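Local coordinates for protein leucyl-trna synthetase (Plasmodium knowlesi, PDB 5FOF) that probably hydrolyses tRNA(Leu) charged with the wrong amino acid, as the editing domain of the cytosolic enzyme that joins leucine to its tRNA, at residues N70-Q74 against K75-L79; N124-T127 against R128-I132; R229-Q232 against A233-E237; M306-Y309 against N310-L314. All blocks are in the same frame, centred on the assembly; numbering follows the deposited sequence.

Contact 1: residues N70-Q74 against K75-L79; sequences NFFSQ and KKIIL
F71 and K75 meet because their first torsions send the two side chains to the same flank of the turn between helix 69-74 and strand 76-83. In F71 the ring is swung trans to the backbone N (chi1 172°), which carries it forward toward the next segment. K75 keeps CG beside its own N (chi1 -58°) and runs extended as far as CE, with only NZ turned aside (chi4 -63°). K75 CD lies over one face of the F71 ring, 3.9 Å from F71 CZ, and K75 CE comes closest, 3.4 Å from F71 CE1. The contact is made by methylene groups against the ring. The ammonium group reaches past it, and K75 NZ is held by the backbone carbonyls of C135 and I132 at the end of helix 128-134.

F72 faces a different partner. Its ring meets the end methyl of I77 at a slant, F72 CD1 lying 3.6 Å from I77 CD1, and the two side chains run roughly perpendicular to each other. F71 also borders F72: F71 CD2 sits 3.8 Å above the F72 ring plane, over the ring centre. One residue on, S73 OG donates to N70 O at 2.7 Å, tying the serine side chain to the preceding turn.

Here K75 links a short helix to a strand of the mixed sheet, and the aromatic pair lies at the corner. F46 and Y50 of helix 43-55 pack on F72, and F46 also touches I77. Strand 76-83 then lies between strand 33-40, antiparallel to it, and strand 137-141, parallel to it.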
loop_
_atom_site.group_PDB
_atom_site.type_symbol
_atom_site.label_atom_id
_atom_site.label_comp_id
_atom_site.label_asym_id
_atom_site.label_seq_id
_atom_site.Cartn_x
_atom_site.Cartn_y
_atom_site.Cartn_z
ATOM N N ASN A 70 16.368 19.465 -1.103
ATOM C CA ASN A 70 16.342 19.688 -2.552
ATOM C C ASN A 70 16.216 18.387 -3.382
ATOM O O ASN A 70 15.636 18.397 -4.472
ATOM C CB ASN A 70 17.579 20.511 -2.990
ATOM C CG ASN A 70 17.465 21.025 -4.415
ATOM O OD1 ASN A 70 16.483 21.669 -4.772
ATOM N ND2 ASN A 70 18.467 20.734 -5.239
ATOM N N PHE A 71 16.761 17.289 -2.863
ATOM C CA PHE A 71 16.653 15.962 -3.490
ATOM C C PHE A 71 15.208 15.447 -3.424
ATOM O O PHE A 71 14.619 15.104 -4.445
ATOM C CB PHE A 71 17.640 15.017 -2.790
ATOM C CG PHE A 71 17.528 13.569 -3.173
ATOM C CD1 PHE A 71 18.197 13.074 -4.283
ATOM C CD2 PHE A 71 16.807 12.673 -2.365
ATOM C CE1 PHE A 71 18.122 11.728 -4.609
ATOM C CE2 PHE A 71 16.730 11.327 -2.690
ATOM C CZ PHE A 71 17.392 10.858 -3.814
ATOM N N PHE A 72 14.637 15.430 -2.227
ATOM C CA PHE A 72 13.246 15.041 -2.049
ATOM C C PHE A 72 12.196 15.957 -2.693
ATOM O O PHE A 72 11.063 15.521 -2.902
ATOM C CB PHE A 72 12.942 14.809 -0.563
ATOM C CG PHE A 72 13.627 13.593 -0.012
ATOM C CD1 PHE A 72 13.241 12.321 -0.428
ATOM C CD2 PHE A 72 14.678 13.713 0.881
ATOM C CE1 PHE A 72 13.887 11.190 0.053
ATOM C CE2 PHE A 72 15.331 12.589 1.371
ATOM C CZ PHE A 72 14.935 11.322 0.956
ATOM N N SER A 73 12.555 17.202 -3.012
ATOM C CA SER A 73 11.674 18.081 -3.800
ATOM C C SER A 73 11.587 17.646 -5.267
ATOM O O SER A 73 10.556 17.806 -5.876
ATOM C CB SER A 73 12.123 19.554 -3.723
ATOM O OG SER A 73 13.342 19.770 -4.407
ATOM N N GLN A 74 12.661 17.096 -5.820
ATOM C CA GLN A 74 12.705 16.719 -7.247
ATOM C C GLN A 74 12.155 15.311 -7.550
ATOM O O GLN A 74 12.044 14.913 -8.716
ATOM C CB GLN A 74 14.137 16.845 -7.782
ATOM C CG GLN A 74 14.571 18.279 -8.056
ATOM C CD GLN A 74 16.091 18.417 -8.141
ATOM O OE1 GLN A 74 16.748 17.750 -8.952
ATOM N NE2 GLN A 74 16.657 19.279 -7.297
ATOM N N LYS A 75 11.806 14.566 -6.510
ATOM C CA LYS A 75 11.326 13.209 -6.662
ATOM C C LYS A 75 9.962 13.059 -6.041
ATOM O O LYS A 75 9.649 13.708 -5.047
ATOM C CB LYS A 75 12.318 12.254 -6.013
ATOM C CG LYS A 75 13.705 12.385 -6.620
ATOM C CD LYS A 75 14.504 11.112 -6.486
ATOM C CE LYS A 75 15.887 11.288 -7.092
ATOM N NZ LYS A 75 15.843 11.572 -8.555
ATOM N N LYS A 76 9.140 12.216 -6.642
ATOM C CA LYS A 76 7.888 11.835 -6.023
ATOM C C LYS A 76 8.199 10.775 -4.967
ATOM O O LYS A 76 9.003 9.882 -5.198
ATOM C CB LYS A 76 6.909 11.318 -7.062
ATOM C CG LYS A 76 6.610 12.337 -8.149
ATOM C CD LYS A 76 5.328 11.995 -8.886
ATOM C CE LYS A 76 4.897 13.084 -9.851
ATOM N NZ LYS A 76 3.461 12.880 -10.197
ATOM N N ILE A 77 7.583 10.900 -3.803
ATOM C CA ILE A 77 7.841 10.018 -2.675
ATOM C C ILE A 77 6.615 9.149 -2.551
ATOM O O ILE A 77 5.526 9.660 -2.269
ATOM C CB ILE A 77 8.076 10.829 -1.399
ATOM C CG1 ILE A 77 9.218 11.814 -1.657
ATOM C CG2 ILE A 77 8.364 9.899 -0.221
ATOM C CD1 ILE A 77 9.663 12.622 -0.461
ATOM N N ILE A 78 6.784 7.844 -2.780
ATOM C CA ILE A 78 5.645 6.938 -2.993
ATOM C C ILE A 78 5.732 5.708 -2.102
ATOM O O ILE A 78 6.754 5.030 -2.085
ATOM C CB ILE A 78 5.541 6.544 -4.486
ATOM C CG1 ILE A 78 5.045 7.761 -5.289
ATOM C CG2 ILE A 78 4.606 5.350 -4.700
ATOM C CD1 ILE A 78 5.301 7.683 -6.770
ATOM N N LEU A 79 4.664 5.430 -1.362
ATOM C CA LEU A 79 4.515 4.131 -0.729
ATOM C C LEU A 79 3.848 3.209 -1.754
ATOM O O LEU A 79 2.810 3.556 -2.326
ATOM C CB LEU A 79 3.658 4.210 0.534
ATOM C CG LEU A 79 4.186 5.027 1.719
ATOM C CD1 LEU A 79 3.801 6.498 1.611
ATOM C CD2 LEU A 79 3.652 4.471 3.028
#

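Contact 2: residues N124-T127 against R128-I132; sequences NVMT and RDEII
T127 and E130 grip each other at the start of helix 128-134, each side chain turned back to the other's backbone. The threonine hydroxyl is tucked between its own N and carbonyl carbon (chi1 55°), where it can accept from E130 N at 3.3 Å. E130 keeps CG beside its own N (chi1 -71°), which points the extended chain back to T127, and its OE1 meets T127 N at 2.7 Å. That bond is nearly straight (168°) and uses the anti lone pair of OE1, on the side away from OE2. A weak bond from T127 OG1 to the same OE1, 3.0 Å long, adds a third link.

This reciprocal pairing is a capping box with T127 as N-cap, and it takes up an N-H of the first helical turn. The first main-chain helical bond follows at once, from I131 N to T127 O at 2.9 Å.

Beside the box, M126 and I131 make the apolar part of the turn. M126 CB rests 3.4 Å from I131 CG1, while the rest of the methionine chain runs on extended toward F109 and R113. I131 places CG1 beside its own backbone N, which brings that branch to M126; L107 and L158 also touch this isoleucine.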
loop_
_atom_site.group_PDB
_atom_site.type_symbol
_atom_site.label_atom_id
_atom_site.label_comp_id
_atom_site.label_asym_id
_atom_site.label_seq_id
_atom_site.Cartn_x
_atom_site.Cartn_y
_atom_site.Cartn_z
ATOM N N ASN A 124 18.459 -3.988 -13.943
ATOM C CA ASN A 124 18.861 -2.640 -14.277
ATOM C C ASN A 124 20.010 -2.216 -13.356
ATOM O O ASN A 124 19.850 -1.358 -12.482
ATOM C CB ASN A 124 17.654 -1.711 -14.202
ATOM C CG ASN A 124 16.505 -2.202 -15.054
ATOM O OD1 ASN A 124 16.319 -1.759 -16.193
ATOM N ND2 ASN A 124 15.745 -3.152 -14.523
ATOM N N VAL A 125 21.169 -2.838 -13.583
ATOM C CA VAL A 125 22.355 -2.617 -12.764
ATOM C C VAL A 125 22.873 -1.206 -13.025
ATOM O O VAL A 125 23.192 -0.852 -14.161
ATOM C CB VAL A 125 23.460 -3.664 -13.036
ATOM C CG1 VAL A 125 24.725 -3.358 -12.220
ATOM C CG2 VAL A 125 22.939 -5.067 -12.725
ATOM N N MET A 126 22.933 -0.414 -11.960
ATOM C CA MET A 126 23.317 0.986 -12.023
ATOM C C MET A 126 24.264 1.351 -10.876
ATOM O O MET A 126 24.283 0.684 -9.846
ATOM C CB MET A 126 22.063 1.841 -11.942
ATOM C CG MET A 126 21.179 1.752 -13.170
ATOM S SD MET A 126 19.914 3.033 -13.208
ATOM C CE MET A 126 18.875 2.358 -14.493
ATOM N N THR A 127 25.063 2.399 -11.071
ATOM C CA THR A 127 25.865 2.976 -9.982
ATOM C C THR A 127 25.022 3.921 -9.137
ATOM O O THR A 127 23.981 4.398 -9.589
ATOM C CB THR A 127 27.053 3.775 -10.519
ATOM O OG1 THR A 127 26.567 4.760 -11.433
ATOM C CG2 THR A 127 28.054 2.854 -11.211
ATOM N N ARG A 128 25.481 4.200 -7.922
ATOM C CA ARG A 128 24.811 5.181 -7.076
ATOM C C ARG A 128 24.350 6.411 -7.866
ATOM O O ARG A 128 23.166 6.755 -7.812
ATOM C CB ARG A 128 25.693 5.613 -5.899
ATOM C CG ARG A 128 24.977 6.545 -4.919
ATOM C CD ARG A 128 25.740 6.773 -3.626
ATOM N NE ARG A 128 24.829 6.835 -2.476
ATOM C CZ ARG A 128 24.191 7.926 -2.035
ATOM N NH1 ARG A 128 24.329 9.120 -2.632
ATOM N NH2 ARG A 128 23.392 7.819 -0.970
ATOM N N ASP A 129 25.266 7.048 -8.606
ATOM C CA ASP A 129 24.940 8.264 -9.386
ATOM C C ASP A 129 23.929 8.014 -10.500
ATOM O O ASP A 129 22.975 8.774 -10.641
ATOM C CB ASP A 129 26.198 8.924 -9.976
ATOM C CG ASP A 129 27.058 9.625 -8.919
ATOM O OD1 ASP A 129 26.515 10.086 -7.885
ATOM O OD2 ASP A 129 28.288 9.722 -9.136
ATOM N N GLU A 130 24.128 6.954 -11.278
ATOM C CA GLU A 130 23.178 6.587 -12.349
ATOM C C GLU A 130 21.753 6.358 -11.830
ATOM O O GLU A 130 20.785 6.765 -12.476
ATOM C CB GLU A 130 23.632 5.328 -13.074
ATOM C CG GLU A 130 24.861 5.505 -13.951
ATOM C CD GLU A 130 25.457 4.176 -14.395
ATOM O OE1 GLU A 130 25.367 3.190 -13.630
ATOM O OE2 GLU A 130 26.013 4.112 -15.514
ATOM N N ILE A 131 21.642 5.705 -10.670
ATOM C CA ILE A 131 20.355 5.507 -9.991
ATOM C C ILE A 131 19.721 6.848 -9.658
ATOM O O ILE A 131 18.548 7.063 -9.942
ATOM C CB ILE A 131 20.499 4.681 -8.688
ATOM C CG1 ILE A 131 20.888 3.245 -9.020
ATOM C CG2 ILE A 131 19.201 4.690 -7.874
ATOM C CD1 ILE A 131 21.095 2.359 -7.811
ATOM N N ILE A 132 20.498 7.738 -9.046
ATOM C CA ILE A 132 20.001 9.061 -8.661
ATOM C C ILE A 132 19.523 9.883 -9.868
ATOM O O ILE A 132 18.543 10.625 -9.746
ATOM C CB ILE A 132 21.021 9.822 -7.770
ATOM C CG1 ILE A 132 21.077 9.127 -6.401
ATOM C CG2 ILE A 132 20.634 11.294 -7.588
ATOM C CD1 ILE A 132 22.128 9.649 -5.445
#

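Contact 3: residues R229-Q232 against A233-E237; sequences RRKQ and AYYCE
K231 and Q232 meet the next helical turn chiefly through their backbone carbonyls, while the K231 side chain runs up beside two tyrosines. A233 is the first residue of that turn.

Y234 follows, its CB 4.0 Å from K231 CB. The ring is carried trans to the backbone N (chi1 167°), and K231 CD approaches it obliquely. At the far end of this ring Y234 OH bonds to K238 NZ, one turn further on.

K231 is where helix 219-230 leaves helical geometry, and helix 232-238 starts immediately afterwards. The junction is therefore a break between two consecutive helices, with almost no linker. Its carbonyls already serve the second helix.

Y235 donates from its N to K231 O at 3.2 Å, in a nearly straight bond (171°). The ring of Y235 turns the other way from that of Y234, CG lying beside the backbone N (chi1 -81°). K231 O consequently sits at the ring edge, near its plane and 3.7 Å from Y235 CD2. The lysine chain, extended beyond CG, crosses the tyrosine at a slant and brings K231 CD to 4.2 Å from Y235 CE2. One face of the Y235 ring is bordered by Y234 CD2, 4.0 Å above the plane and displaced toward the rim.

C236 N donates to Q232 O at 3.1 Å in a more bent bond. C236 SG comes within 3.0 Å of Q232 O, while R229 before the break and Q232 after it both touch H247.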
loop_
_atom_site.group_PDB
_atom_site.type_symbol
_atom_site.label_atom_id
_atom_site.label_comp_id
_atom_site.label_asym_id
_atom_site.label_seq_id
_atom_site.Cartn_x
_atom_site.Cartn_y
_atom_site.Cartn_z
ATOM N N ARG A 229 -10.532 4.879 16.507
ATOM C CA ARG A 229 -11.486 5.905 16.913
ATOM C C ARG A 229 -11.871 5.703 18.380
ATOM O O ARG A 229 -11.750 6.629 19.172
ATOM C CB ARG A 229 -12.729 5.893 16.003
ATOM C CG ARG A 229 -12.456 6.390 14.594
ATOM C CD ARG A 229 -13.597 6.071 13.636
ATOM N NE ARG A 229 -13.269 6.464 12.263
ATOM C CZ ARG A 229 -14.090 6.360 11.215
ATOM N NH1 ARG A 229 -15.318 5.868 11.369
ATOM N NH2 ARG A 229 -13.693 6.764 10.001
ATOM N N ARG A 230 -12.284 4.488 18.742
ATOM C CA ARG A 230 -12.530 4.117 20.150
ATOM C C ARG A 230 -11.410 4.545 21.120
ATOM O O ARG A 230 -11.692 4.839 22.273
ATOM C CB ARG A 230 -12.767 2.603 20.270
ATOM C CG ARG A 230 -13.214 2.119 21.648
ATOM C CD ARG A 230 -13.544 0.625 21.666
ATOM N NE ARG A 230 -12.366 -0.247 21.780
ATOM C CZ ARG A 230 -11.659 -0.464 22.901
ATOM N NH1 ARG A 230 -11.964 0.136 24.057
ATOM N NH2 ARG A 230 -10.616 -1.289 22.867
ATOM N N LYS A 231 -10.158 4.581 20.659
ATOM C CA LYS A 231 -9.028 5.080 21.457
ATOM C C LYS A 231 -8.322 6.283 20.789
ATOM O O LYS A 231 -7.082 6.347 20.767
ATOM C CB LYS A 231 -8.004 3.966 21.704
ATOM C CG LYS A 231 -8.556 2.576 21.992
ATOM C CD LYS A 231 -7.478 1.531 21.716
ATOM C CE LYS A 231 -7.920 0.115 22.046
ATOM N NZ LYS A 231 -6.774 -0.838 21.979
ATOM N N GLN A 232 -9.104 7.236 20.261
ATOM C CA GLN A 232 -8.573 8.531 19.803
ATOM C C GLN A 232 -7.400 8.937 20.682
ATOM O O GLN A 232 -6.295 9.145 20.193
ATOM C CB GLN A 232 -9.654 9.628 19.887
ATOM C CG GLN A 232 -10.638 9.670 18.711
ATOM C CD GLN A 232 -12.082 10.061 19.098
ATOM O OE1 GLN A 232 -12.329 10.712 20.125
ATOM N NE2 GLN A 232 -13.040 9.676 18.252
ATOM N N ALA A 233 -7.655 8.990 21.990
ATOM C CA ALA A 233 -6.707 9.522 22.971
ATOM C C ALA A 233 -5.338 8.834 22.955
ATOM O O ALA A 233 -4.299 9.498 22.866
ATOM C CB ALA A 233 -7.317 9.440 24.363
ATOM N N TYR A 234 -5.359 7.505 23.042
ATOM C CA TYR A 234 -4.143 6.678 23.058
ATOM C C TYR A 234 -3.292 6.842 21.785
ATOM O O TYR A 234 -2.087 7.120 21.842
ATOM C CB TYR A 234 -4.518 5.195 23.255
ATOM C CG TYR A 234 -3.380 4.233 22.965
ATOM C CD1 TYR A 234 -2.224 4.225 23.758
ATOM C CD2 TYR A 234 -3.441 3.354 21.880
ATOM C CE1 TYR A 234 -1.171 3.366 23.484
ATOM C CE2 TYR A 234 -2.392 2.488 21.602
ATOM C CZ TYR A 234 -1.261 2.496 22.405
ATOM O OH TYR A 234 -0.225 1.634 22.128
ATOM N N TYR A 235 -3.929 6.664 20.638
ATOM C CA TYR A 235 -3.228 6.750 19.364
ATOM C C TYR A 235 -2.637 8.153 19.097
ATOM O O TYR A 235 -1.615 8.267 18.412
ATOM C CB TYR A 235 -4.139 6.296 18.210
ATOM C CG TYR A 235 -4.236 4.793 18.040
ATOM C CD1 TYR A 235 -3.195 4.069 17.450
ATOM C CD2 TYR A 235 -5.369 4.092 18.439
ATOM C CE1 TYR A 235 -3.273 2.695 17.272
ATOM C CE2 TYR A 235 -5.452 2.710 18.274
ATOM C CZ TYR A 235 -4.401 2.019 17.688
ATOM O OH TYR A 235 -4.486 0.654 17.500
ATOM N N CYS A 236 -3.261 9.203 19.649
ATOM C CA CYS A 236 -2.798 10.585 19.447
ATOM C C CYS A 236 -1.604 10.989 20.336
ATOM O O CYS A 236 -0.846 11.897 19.976
ATOM C CB CYS A 236 -3.964 11.566 19.589
ATOM S SG CYS A 236 -5.249 11.320 18.330
ATOM N N GLU A 237 -1.420 10.313 21.469
ATOM C CA GLU A 237 -0.213 10.509 22.289
ATOM C C GLU A 237 0.954 9.709 21.725
ATOM O O GLU A 237 2.056 10.237 21.555
ATOM C CB GLU A 237 -0.458 10.115 23.754
ATOM C CG GLU A 237 -1.404 11.056 24.503
ATOM C CD GLU A 237 -0.797 12.429 24.798
ATOM O OE1 GLU A 237 0.334 12.489 25.333
ATOM O OE2 GLU A 237 -1.456 13.455 24.508
#

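Contact 4: residues M306-Y309 against N310-L314; sequences MKIY and NCRKL
M306 lays its terminal methyl against N310 and L314, a turn apart on helix 308-321. The chain is straight at chi2 and bends at its last torsion (chi3 88°), so M306 CE comes to 3.5 Å from N310 CB and equally close to L314 CD1. The methionine crosses both side chains at about a right angle.

On another flank Y309 and N310 lie alongside each other, pointing the same way, with ring and amide planes 80° apart. N310 OD1 reaches the ring edge near its plane, 3.3 Å from Y309 CD1. K307 CB covers part of one face of this ring, 3.5 Å above its plane.

A water joins the two segments in front of the helix, accepting from K307 N and from N310 ND2, each at 2.9 Å.

The third side-chain contact is between I308 and R312. I308 CG2 touches R312 NH2 obliquely at 3.5 Å, while the guanidinium makes a salt bridge with E87 and a hydrogen bond with Y289 OH.

K307 stands at the N-cap. Its carbonyl takes a bond from C311 N, plus a weak one from N310 N, and I308 O takes R312 N at 2.7 Å. This is a helix N-terminus entered from a loop, with a methionine from just before the cap packed over the opening turns of helix 308-321.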
loop_
_atom_site.group_PDB
_atom_site.type_symbol
_atom_site.label_atom_id
_atom_site.label_comp_id
_atom_site.label_asym_id
_atom_site.label_seq_id
_atom_site.Cartn_x
_atom_site.Cartn_y
_atom_site.Cartn_z
ATOM N N MET A 306 -21.448 -3.968 -12.316
ATOM C CA MET A 306 -20.565 -5.052 -12.811
ATOM C C MET A 306 -20.171 -6.034 -11.730
ATOM O O MET A 306 -20.148 -5.709 -10.542
ATOM C CB MET A 306 -19.257 -4.528 -13.391
ATOM C CG MET A 306 -19.362 -3.903 -14.750
ATOM S SD MET A 306 -17.726 -3.389 -15.280
ATOM C CE MET A 306 -17.121 -4.879 -16.063
ATOM N N LYS A 307 -19.824 -7.232 -12.183
ATOM C CA LYS A 307 -19.251 -8.253 -11.321
ATOM C C LYS A 307 -17.797 -7.888 -11.015
ATOM O O LYS A 307 -17.105 -7.296 -11.862
ATOM C CB LYS A 307 -19.339 -9.619 -11.997
ATOM C CG LYS A 307 -20.768 -10.067 -12.279
ATOM C CD LYS A 307 -21.531 -10.324 -10.983
ATOM C CE LYS A 307 -22.863 -11.021 -11.227
ATOM N NZ LYS A 307 -23.441 -11.523 -9.947
ATOM N N ILE A 308 -17.358 -8.253 -9.806
ATOM C CA ILE A 308 -16.039 -7.894 -9.281
ATOM C C ILE A 308 -14.944 -8.372 -10.214
ATOM O O ILE A 308 -14.060 -7.608 -10.579
ATOM C CB ILE A 308 -15.755 -8.515 -7.893
ATOM C CG1 ILE A 308 -16.863 -8.187 -6.874
ATOM C CG2 ILE A 308 -14.374 -8.090 -7.377
ATOM C CD1 ILE A 308 -17.395 -6.777 -6.873
ATOM N N TYR A 309 -15.019 -9.639 -10.594
ATOM C CA TYR A 309 -14.019 -10.251 -11.494
ATOM C C TYR A 309 -13.846 -9.557 -12.832
ATOM O O TYR A 309 -12.736 -9.555 -13.390
ATOM C CB TYR A 309 -14.293 -11.745 -11.734
ATOM C CG TYR A 309 -15.745 -12.139 -11.956
ATOM C CD1 TYR A 309 -16.303 -12.164 -13.238
ATOM C CD2 TYR A 309 -16.543 -12.538 -10.884
ATOM C CE1 TYR A 309 -17.622 -12.549 -13.435
ATOM C CE2 TYR A 309 -17.856 -12.934 -11.069
ATOM C CZ TYR A 309 -18.397 -12.941 -12.342
ATOM O OH TYR A 309 -19.715 -13.335 -12.507
ATOM N N ASN A 310 -14.930 -8.990 -13.355
ATOM C CA ASN A 310 -14.845 -8.230 -14.600
ATOM C C ASN A 310 -14.270 -6.826 -14.350
ATOM O O ASN A 310 -13.439 -6.355 -15.104
ATOM C CB ASN A 310 -16.213 -8.154 -15.297
ATOM C CG ASN A 310 -16.723 -9.523 -15.772
ATOM O OD1 ASN A 310 -15.947 -10.442 -16.041
ATOM N ND2 ASN A 310 -18.046 -9.649 -15.900
ATOM N N CYS A 311 -14.722 -6.164 -13.290
ATOM C CA CYS A 311 -14.283 -4.803 -12.981
ATOM C C CYS A 311 -12.796 -4.794 -12.590
ATOM O O CYS A 311 -11.991 -4.056 -13.181
ATOM C CB CYS A 311 -15.150 -4.204 -11.870
ATOM S SG CYS A 311 -14.514 -2.679 -11.148
ATOM N N ARG A 312 -12.446 -5.640 -11.615
ATOM C CA ARG A 312 -11.059 -5.811 -11.143
ATOM C C ARG A 312 -10.057 -5.778 -12.271
ATOM O O ARG A 312 -9.074 -5.052 -12.200
ATOM C CB ARG A 312 -10.906 -7.135 -10.382
ATOM C CG ARG A 312 -9.524 -7.392 -9.815
ATOM C CD ARG A 312 -9.544 -8.567 -8.861
ATOM N NE ARG A 312 -10.347 -8.282 -7.674
ATOM C CZ ARG A 312 -10.613 -9.163 -6.717
ATOM N NH1 ARG A 312 -10.117 -10.396 -6.769
ATOM N NH2 ARG A 312 -11.366 -8.811 -5.690
ATOM N N LYS A 313 -10.339 -6.545 -13.311
ATOM C CA LYS A 313 -9.468 -6.625 -14.489
ATOM C C LYS A 313 -9.370 -5.289 -15.220
ATOM O O LYS A 313 -8.292 -4.916 -15.683
ATOM C CB LYS A 313 -9.958 -7.705 -15.468
ATOM C CG LYS A 313 -8.919 -8.135 -16.484
ATOM C CD LYS A 313 -9.505 -8.842 -17.699
ATOM C CE LYS A 313 -8.382 -9.115 -18.697
ATOM N NZ LYS A 313 -8.815 -9.801 -19.946
ATOM N N LEU A 314 -10.497 -4.593 -15.336
ATOM C CA LEU A 314 -10.543 -3.283 -15.979
ATOM C C LEU A 314 -9.751 -2.236 -15.190
ATOM O O LEU A 314 -9.026 -1.419 -15.779
ATOM C CB LEU A 314 -11.999 -2.835 -16.218
ATOM C CG LEU A 314 -12.798 -3.711 -17.218
ATOM C CD1 LEU A 314 -14.261 -3.300 -17.262
ATOM C CD2 LEU A 314 -12.226 -3.701 -18.631
HETATM O O HOH W 1 -20.067 -7.686 -15.081
#

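The four contacts follow one another along the chain, each local to a place where a helix begins, ends or breaks. Contacts 1 and 2 lie on the same side of the chain's centre, their own centres 17 Å apart, and touch directly through K75 and F71 against I132. Helix 128-134 is thereby joined to helix 69-74 and to the link that follows it. Contact 3, at the break between helices 219-230 and 232-238, lies across the centre from contact 2, with 43 Å between centres. Contact 4 opens helix 308-321, about 22 Å from contact 3 at the nearest atoms. Contacts 1 and 2 thus form one neighbourhood beside the mixed sheet, while 3 and 4 are separate helix junctions elsewhere in the editing domain.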